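Local coordinates for CrmK (Actinoalloteichus sp. WH1-2216-6, PDB 5I1W), which probably oxidises an alcohol group of a bipyridine compound, as a flavoenzyme of the oxygen-dependent FAD-linked oxidoreductase family with doubly linked FAD, at residues Ala374-Ala379 and Lys401-Val406; Val338-Lys343 and Met405-Asp410. One frame throughout, in Å; residues are numbered along the deposited sequence.

Contact 1: residues Ala374-Ala379 and Lys401-Val406; sequences AMEYIA and KTFYMV. With 67L (6-(hydroxymethyl)[2,2'-bipyridin]-4-ol), chain F.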
loop_
_atom_site.group_PDB
_atom_site.type_symbol
_atom_site.label_atom_id
_atom_site.label_comp_id
_atom_site.label_asym_id
_atom_site.label_seq_id
_atom_site.Cartn_x
_atom_site.Cartn_y
_atom_site.Cartn_z
ATOM N N ALA A 374 0.600 -0.087 -21.772
ATOM C CA ALA A 374 1.840 0.659 -21.823
ATOM C C ALA A 374 3.008 -0.186 -22.264
ATOM O O ALA A 374 3.029 -1.380 -21.976
ATOM C CB ALA A 374 2.140 1.230 -20.470
ATOM N N MET A 375 3.984 0.427 -22.941
ATOM C CA MET A 375 5.349 -0.063 -22.845
ATOM C C MET A 375 6.199 0.947 -22.108
ATOM O O MET A 375 5.929 2.137 -22.151
ATOM C CB MET A 375 5.941 -0.470 -24.166
ATOM C CG MET A 375 6.088 0.607 -25.218
ATOM S SD MET A 375 6.636 -0.189 -26.745
ATOM C CE MET A 375 8.338 -0.589 -26.299
ATOM N N GLU A 376 7.222 0.432 -21.423
ATOM C CA GLU A 376 8.046 1.210 -20.542
ATOM C C GLU A 376 9.515 0.986 -20.850
ATOM O O GLU A 376 9.943 -0.131 -21.043
ATOM C CB GLU A 376 7.852 0.768 -19.106
ATOM C CG GLU A 376 6.473 0.870 -18.491
ATOM C CD GLU A 376 6.547 0.674 -16.958
ATOM O OE1 GLU A 376 7.494 -0.012 -16.463
ATOM O OE2 GLU A 376 5.673 1.212 -16.227
ATOM N N TYR A 377 10.304 2.042 -20.836
ATOM C CA TYR A 377 11.733 1.897 -20.919
ATOM C C TYR A 377 12.353 2.213 -19.601
ATOM O O TYR A 377 12.143 3.293 -19.080
ATOM C CB TYR A 377 12.292 2.854 -21.938
ATOM C CG TYR A 377 11.860 2.555 -23.316
ATOM C CD1 TYR A 377 10.682 3.051 -23.830
ATOM C CD2 TYR A 377 12.637 1.789 -24.123
ATOM C CE1 TYR A 377 10.294 2.756 -25.134
ATOM C CE2 TYR A 377 12.268 1.505 -25.417
ATOM C CZ TYR A 377 11.107 2.010 -25.921
ATOM O OH TYR A 377 10.828 1.725 -27.235
ATOM N N ILE A 378 13.160 1.302 -19.078
ATOM C CA ILE A 378 13.628 1.409 -17.708
ATOM C C ILE A 378 15.148 1.437 -17.729
ATOM O O ILE A 378 15.795 0.510 -18.172
ATOM C CB ILE A 378 13.149 0.212 -16.895
ATOM C CG1 ILE A 378 11.622 0.122 -16.920
ATOM C CG2 ILE A 378 13.599 0.312 -15.459
ATOM C CD1 ILE A 378 11.116 -1.298 -16.983
ATOM N N ALA A 379 15.733 2.486 -17.226
ATOM C CA ALA A 379 17.167 2.567 -17.142
ATOM C C ALA A 379 17.678 1.493 -16.186
ATOM O O ALA A 379 16.999 1.136 -15.211
ATOM C CB ALA A 379 17.578 3.940 -16.634
ATOM N N LYS A 401 16.027 -2.142 -19.739
ATOM C CA LYS A 401 14.956 -3.087 -19.793
ATOM C C LYS A 401 13.724 -2.451 -20.387
ATOM O O LYS A 401 13.550 -1.252 -20.289
ATOM C CB LYS A 401 14.658 -3.539 -18.374
ATOM C CG LYS A 401 15.894 -4.167 -17.742
ATOM C CD LYS A 401 15.678 -4.598 -16.298
ATOM C CE LYS A 401 16.259 -5.984 -16.028
ATOM N NZ LYS A 401 15.473 -6.994 -16.774
ATOM N N THR A 402 12.891 -3.230 -21.050
ATOM C CA THR A 402 11.591 -2.753 -21.482
ATOM C C THR A 402 10.541 -3.755 -21.044
ATOM O O THR A 402 10.777 -4.956 -20.992
ATOM C CB THR A 402 11.429 -2.528 -23.013
ATOM O OG1 THR A 402 11.247 -3.790 -23.702
ATOM C CG2 THR A 402 12.608 -1.777 -23.606
ATOM N N PHE A 403 9.378 -3.223 -20.766
ATOM C CA PHE A 403 8.318 -3.917 -20.104
ATOM C C PHE A 403 7.024 -3.552 -20.859
ATOM O O PHE A 403 6.838 -2.420 -21.326
ATOM C CB PHE A 403 8.329 -3.459 -18.665
ATOM C CG PHE A 403 7.201 -3.956 -17.856
ATOM C CD1 PHE A 403 7.181 -5.266 -17.406
ATOM C CD2 PHE A 403 6.186 -3.096 -17.471
ATOM C CE1 PHE A 403 6.126 -5.717 -16.616
ATOM C CE2 PHE A 403 5.131 -3.537 -16.699
ATOM C CZ PHE A 403 5.106 -4.835 -16.259
ATOM N N TYR A 404 6.191 -4.545 -21.107
ATOM C CA TYR A 404 4.914 -4.305 -21.803
ATOM C C TYR A 404 3.859 -4.822 -20.875
ATOM O O TYR A 404 4.077 -5.838 -20.161
ATOM C CB TYR A 404 4.828 -5.073 -23.058
ATOM C CG TYR A 404 5.855 -4.768 -24.091
ATOM C CD1 TYR A 404 7.212 -5.064 -23.900
ATOM C CD2 TYR A 404 5.456 -4.209 -25.303
ATOM C CE1 TYR A 404 8.138 -4.789 -24.877
ATOM C CE2 TYR A 404 6.380 -3.950 -26.271
ATOM C CZ TYR A 404 7.697 -4.226 -26.055
ATOM O OH TYR A 404 8.548 -3.911 -27.051
ATOM N N MET A 405 2.743 -4.119 -20.825
ATOM C CA MET A 405 1.640 -4.491 -19.936
ATOM C C MET A 405 0.302 -3.974 -20.420
ATOM O O MET A 405 0.213 -2.847 -20.869
ATOM C CB MET A 405 1.841 -4.009 -18.501
ATOM C CG MET A 405 0.656 -4.403 -17.620
ATOM S SD MET A 405 0.930 -4.626 -15.858
ATOM C CE MET A 405 0.962 -2.938 -15.265
ATOM N N VAL A 406 -0.709 -4.835 -20.303
ATOM C CA VAL A 406 -2.124 -4.457 -20.329
ATOM C C VAL A 406 -2.793 -5.018 -19.083
ATOM O O VAL A 406 -2.495 -6.108 -18.639
ATOM C CB VAL A 406 -2.857 -4.929 -21.587
ATOM C CG1 VAL A 406 -2.421 -4.103 -22.755
ATOM C CG2 VAL A 406 -2.558 -6.384 -21.910
HETATM C CAC 67L F . 3.054 -7.339 -12.739
HETATM C CAB 67L F . 2.921 -8.729 -12.762
HETATM C CAA 67L F . 4.001 -9.541 -13.086
HETATM C CAF 67L F . 5.224 -8.936 -13.408
HETATM N NAE 67L F . 5.349 -7.502 -13.398
HETATM C CAD 67L F . 4.274 -6.736 -13.068
HETATM C CAG 67L F . 4.439 -5.357 -13.038
HETATM N NAL 67L F . 5.696 -4.859 -13.231
HETATM C CAH 67L F . 3.356 -4.509 -12.830
HETATM C CAI 67L F . 3.605 -3.157 -12.822
HETATM O OAM 67L F . 2.534 -2.377 -12.629
HETATM C CAJ 67L F . 4.901 -2.635 -13.014
HETATM C CAK 67L F . 5.961 -3.533 -13.220
HETATM C CAN 67L F . 7.291 -3.103 -13.416
HETATM O OAO 67L F . 8.181 -3.792 -12.509
#
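I378 and K401 bond to each other twice through their backbones, with I378 N 2.9 Å from K401 O; E376 with F403 and A374 with M405 repeat this exchange, giving six N-H...O=C bonds between antiparallel strands. In the non-hydrogen-bonded pairs between them, M375 with Y404 and Y377 with T402, alpha hydrogens turn to carbonyls, most closely at T402 CA, 3.1 Å from E376 O.

A374, E376, I378, K401, F403 and M405 share the face that looks toward the bound bipyridine. E376 lies alongside F403, its carboxylate plane turned 56° from the ring and OE1 3.5 Å from CD2 of F403. OE1 is buried without a polar partner, and E269 brings a second carboxylate close to OE2. I378 CD1 packs 3.9 Å from F403 CB. With CG anti to the backbone N (chi1 173°), the F403 side chain rises from the sheet, and its CZ comes 3.1 Å from NAL of the ligand, whose hydroxymethyl carbon CAN lies over one ring face. M405 bends at its last torsion to bring CE near the ligand's OAM. The K401 ammonium leads away to a salt bridge with D346.

On the other face, M375 runs alongside Y404: its CB sits over the ring, 4.2 Å from the centroid, while SD approaches obliquely in a Met-aromatic contact and CE reaches the hydroxyl end. T402 CG2 meets CD2 of Y377 obliquely at 3.6 Å; OG1 of T402 bonds to A345 O, and the Y377 hydroxyl to H351. I428 of helix 414-428 packs on M375 and Y404. The arrangement is that of a large antiparallel sheet with one face lining the pocket of the bound bipyridine and helices covering the other, as in berberine-bridge-type flavin oxidases.

Contact 2: residues Val338-Lys343 and Met405-Asp410; sequences VRRKVK and MVAWTD. With 67L (6-(hydroxymethyl)[2,2'-bipyridin]-4-ol), chain F.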
loop_
_atom_site.group_PDB
_atom_site.type_symbol
_atom_site.label_atom_id
_atom_site.label_comp_id
_atom_site.label_asym_id
_atom_site.label_seq_id
_atom_site.Cartn_x
_atom_site.Cartn_y
_atom_site.Cartn_z
ATOM N N VAL A 338 -7.684 -7.283 -10.852
ATOM C CA VAL A 338 -7.191 -6.839 -12.158
ATOM C C VAL A 338 -6.653 -8.041 -12.887
ATOM O O VAL A 338 -5.906 -8.827 -12.274
ATOM C CB VAL A 338 -6.120 -5.730 -12.040
ATOM C CG1 VAL A 338 -5.586 -5.352 -13.414
ATOM C CG2 VAL A 338 -6.735 -4.488 -11.365
ATOM N N ARG A 339 -7.074 -8.178 -14.150
ATOM C CA ARG A 339 -6.601 -9.198 -15.109
ATOM C C ARG A 339 -5.411 -8.578 -15.878
ATOM O O ARG A 339 -5.484 -7.441 -16.299
ATOM C CB ARG A 339 -7.736 -9.577 -16.096
ATOM C CG ARG A 339 -8.991 -10.045 -15.388
ATOM C CD ARG A 339 -10.192 -10.295 -16.286
ATOM N NE ARG A 339 -10.023 -11.508 -17.084
ATOM C CZ ARG A 339 -10.262 -12.755 -16.671
ATOM N NH1 ARG A 339 -10.736 -13.020 -15.452
ATOM N NH2 ARG A 339 -10.034 -13.743 -17.518
ATOM N N ARG A 340 -4.329 -9.327 -16.068
ATOM C CA ARG A 340 -3.089 -8.753 -16.606
ATOM C C ARG A 340 -2.426 -9.633 -17.622
ATOM O O ARG A 340 -2.632 -10.833 -17.639
ATOM C CB ARG A 340 -2.053 -8.595 -15.520
ATOM C CG ARG A 340 -2.331 -7.498 -14.561
ATOM C CD ARG A 340 -1.349 -7.546 -13.400
ATOM N NE ARG A 340 -1.976 -6.958 -12.214
ATOM C CZ ARG A 340 -2.154 -5.657 -12.019
ATOM N NH1 ARG A 340 -1.763 -4.755 -12.928
ATOM N NH2 ARG A 340 -2.740 -5.247 -10.900
ATOM N N LYS A 341 -1.620 -9.002 -18.472
ATOM C CA LYS A 341 -0.656 -9.693 -19.276
ATOM C C LYS A 341 0.595 -8.791 -19.312
ATOM O O LYS A 341 0.478 -7.598 -19.525
ATOM C CB LYS A 341 -1.256 -9.966 -20.656
ATOM C CG LYS A 341 -0.327 -10.609 -21.667
ATOM C CD LYS A 341 -0.092 -12.097 -21.406
ATOM C CE LYS A 341 0.780 -12.723 -22.498
ATOM N NZ LYS A 341 1.576 -13.879 -21.970
ATOM N N VAL A 342 1.768 -9.353 -19.041
ATOM C CA VAL A 342 3.029 -8.611 -19.117
ATOM C C VAL A 342 3.947 -9.236 -20.108
ATOM O O VAL A 342 3.764 -10.410 -20.433
ATOM C CB VAL A 342 3.746 -8.561 -17.783
ATOM C CG1 VAL A 342 2.849 -7.919 -16.766
ATOM C CG2 VAL A 342 4.128 -9.964 -17.330
ATOM N N LYS A 343 4.906 -8.449 -20.636
ATOM C CA LYS A 343 5.993 -8.970 -21.489
ATOM C C LYS A 343 7.253 -8.219 -21.180
ATOM O O LYS A 343 7.232 -7.193 -20.509
ATOM C CB LYS A 343 5.676 -8.860 -22.997
ATOM C CG LYS A 343 4.450 -9.644 -23.422
ATOM C CD LYS A 343 4.156 -9.525 -24.890
ATOM C CE LYS A 343 3.150 -10.579 -25.270
ATOM N NZ LYS A 343 3.778 -11.801 -25.899
ATOM N N MET A 405 2.743 -4.119 -20.825
ATOM C CA MET A 405 1.640 -4.491 -19.936
ATOM C C MET A 405 0.302 -3.974 -20.420
ATOM O O MET A 405 0.213 -2.847 -20.869
ATOM C CB MET A 405 1.841 -4.009 -18.501
ATOM C CG MET A 405 0.656 -4.403 -17.620
ATOM S SD MET A 405 0.930 -4.626 -15.858
ATOM C CE MET A 405 0.962 -2.938 -15.265
ATOM N N VAL A 406 -0.709 -4.835 -20.303
ATOM C CA VAL A 406 -2.124 -4.457 -20.329
ATOM C C VAL A 406 -2.793 -5.018 -19.083
ATOM O O VAL A 406 -2.495 -6.108 -18.639
ATOM C CB VAL A 406 -2.857 -4.929 -21.587
ATOM C CG1 VAL A 406 -2.421 -4.103 -22.755
ATOM C CG2 VAL A 406 -2.558 -6.384 -21.910
ATOM N N ALA A 407 -3.656 -4.201 -18.519
ATOM C CA ALA A 407 -4.414 -4.490 -17.314
ATOM C C ALA A 407 -5.844 -4.122 -17.588
ATOM O O ALA A 407 -6.110 -3.063 -18.158
ATOM C CB ALA A 407 -3.874 -3.676 -16.156
ATOM N N TRP A 408 -6.777 -4.989 -17.233
ATOM C CA TRP A 408 -8.200 -4.674 -17.446
ATOM C C TRP A 408 -9.014 -5.415 -16.389
ATOM O O TRP A 408 -8.433 -6.201 -15.595
ATOM C CB TRP A 408 -8.631 -5.062 -18.877
ATOM C CG TRP A 408 -8.635 -6.583 -19.179
ATOM C CD1 TRP A 408 -9.717 -7.418 -19.195
ATOM C CD2 TRP A 408 -7.505 -7.402 -19.450
ATOM N NE1 TRP A 408 -9.329 -8.691 -19.514
ATOM C CE2 TRP A 408 -7.969 -8.700 -19.683
ATOM C CE3 TRP A 408 -6.148 -7.147 -19.603
ATOM C CZ2 TRP A 408 -7.111 -9.744 -19.986
ATOM C CZ3 TRP A 408 -5.314 -8.173 -19.907
ATOM C CH2 TRP A 408 -5.786 -9.462 -20.078
ATOM N N THR A 409 -10.339 -5.219 -16.388
ATOM C CA THR A 409 -11.190 -5.849 -15.368
ATOM C C THR A 409 -12.249 -6.796 -15.896
ATOM O O THR A 409 -12.708 -7.695 -15.169
ATOM C CB THR A 409 -11.902 -4.805 -14.533
ATOM O OG1 THR A 409 -12.589 -3.932 -15.410
ATOM C CG2 THR A 409 -10.921 -3.983 -13.723
ATOM N N ASP A 410 -12.623 -6.643 -17.163
ATOM C CA ASP A 410 -13.682 -7.463 -17.742
ATOM C C ASP A 410 -13.176 -8.682 -18.527
ATOM O O ASP A 410 -12.528 -8.498 -19.553
ATOM C CB ASP A 410 -14.504 -6.553 -18.680
ATOM C CG ASP A 410 -15.916 -7.092 -18.959
ATOM O OD1 ASP A 410 -16.217 -8.302 -18.740
ATOM O OD2 ASP A 410 -16.726 -6.274 -19.423
HETATM C CAC 67L F . 3.054 -7.339 -12.739
HETATM C CAB 67L F . 2.921 -8.729 -12.762
HETATM C CAA 67L F . 4.001 -9.541 -13.086
HETATM C CAF 67L F . 5.224 -8.936 -13.408
HETATM N NAE 67L F . 5.349 -7.502 -13.398
HETATM C CAD 67L F . 4.274 -6.736 -13.068
HETATM C CAG 67L F . 4.439 -5.357 -13.038
HETATM N NAL 67L F . 5.696 -4.859 -13.231
HETATM C CAH 67L F . 3.356 -4.509 -12.830
HETATM C CAI 67L F . 3.605 -3.157 -12.822
HETATM O OAM 67L F . 2.534 -2.377 -12.629
HETATM C CAJ 67L F . 4.901 -2.635 -13.014
HETATM C CAK 67L F . 5.961 -3.533 -13.220
HETATM C CAN 67L F . 7.291 -3.103 -13.416
HETATM O OAO 67L F . 8.181 -3.792 -12.509
#
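R339 and W408, then K341 and V406, are antiparallel hydrogen-bonded pairs, each closed by two backbone bonds such as R339 N to W408 O at 2.8 Å. W408 folds back over the neighbouring strand, its CG between backbone N and carbonyl carbon (chi1 67°), which lays the indole across the backbone of R339 and R340. R339 CB makes a CH-pi contact 3.9 Å from the centroid of the five-membered ring, and the guanidinium plane is turned 63° from the indole, with W408 NE1 at its edge. D414 ties both ends down, taking a salt bridge from R339 NH2 and a hydrogen bond from NE1 of W408. K341 CB touches V406 CG2, and its amine runs on to D451 and E67.

This strand pair belongs to the antiparallel sheet that walls the bipyridine pocket, and the face carrying R340, V342, M405 and A407 looks toward the ligand. V342 CG1 lies 3.9 Å from M405 SD, both side by side and each near the bipyridine. The extended R340 side chain crosses M405 obliquely: V338 CG1 covers the centre of one guanidinium face, M405 SD lies at its edge 4.0 Å from NH1, and D23 holds NE in a salt bridge. V338 CG1 also packs 3.6 Å from A407 CB.

In the fold
From the N terminus the chain passes through the FAD-binding region, then builds the antiparallel sheet, beginning with strands 222-231, 265-271, 277-285 and 311-318. Of the three strands in these contacts, 339-347 comes first; helix 353-364 and strand 373-379 follow, and strand 400-408 returns to lie between the two strands. Contact 1 closes the shorter loop, between 379 and 401, and is nested within the longer one that contact 2 closes between 343 and 405. Both end on strand 400-408 and share M405 and V406, so they join three neighbouring strands. A probable hydrogen bond from K343 N to Y404 O, 2.8 Å, continues the pairing of contact 2 toward contact 1, and F403 meets V342 beside the bipyridine.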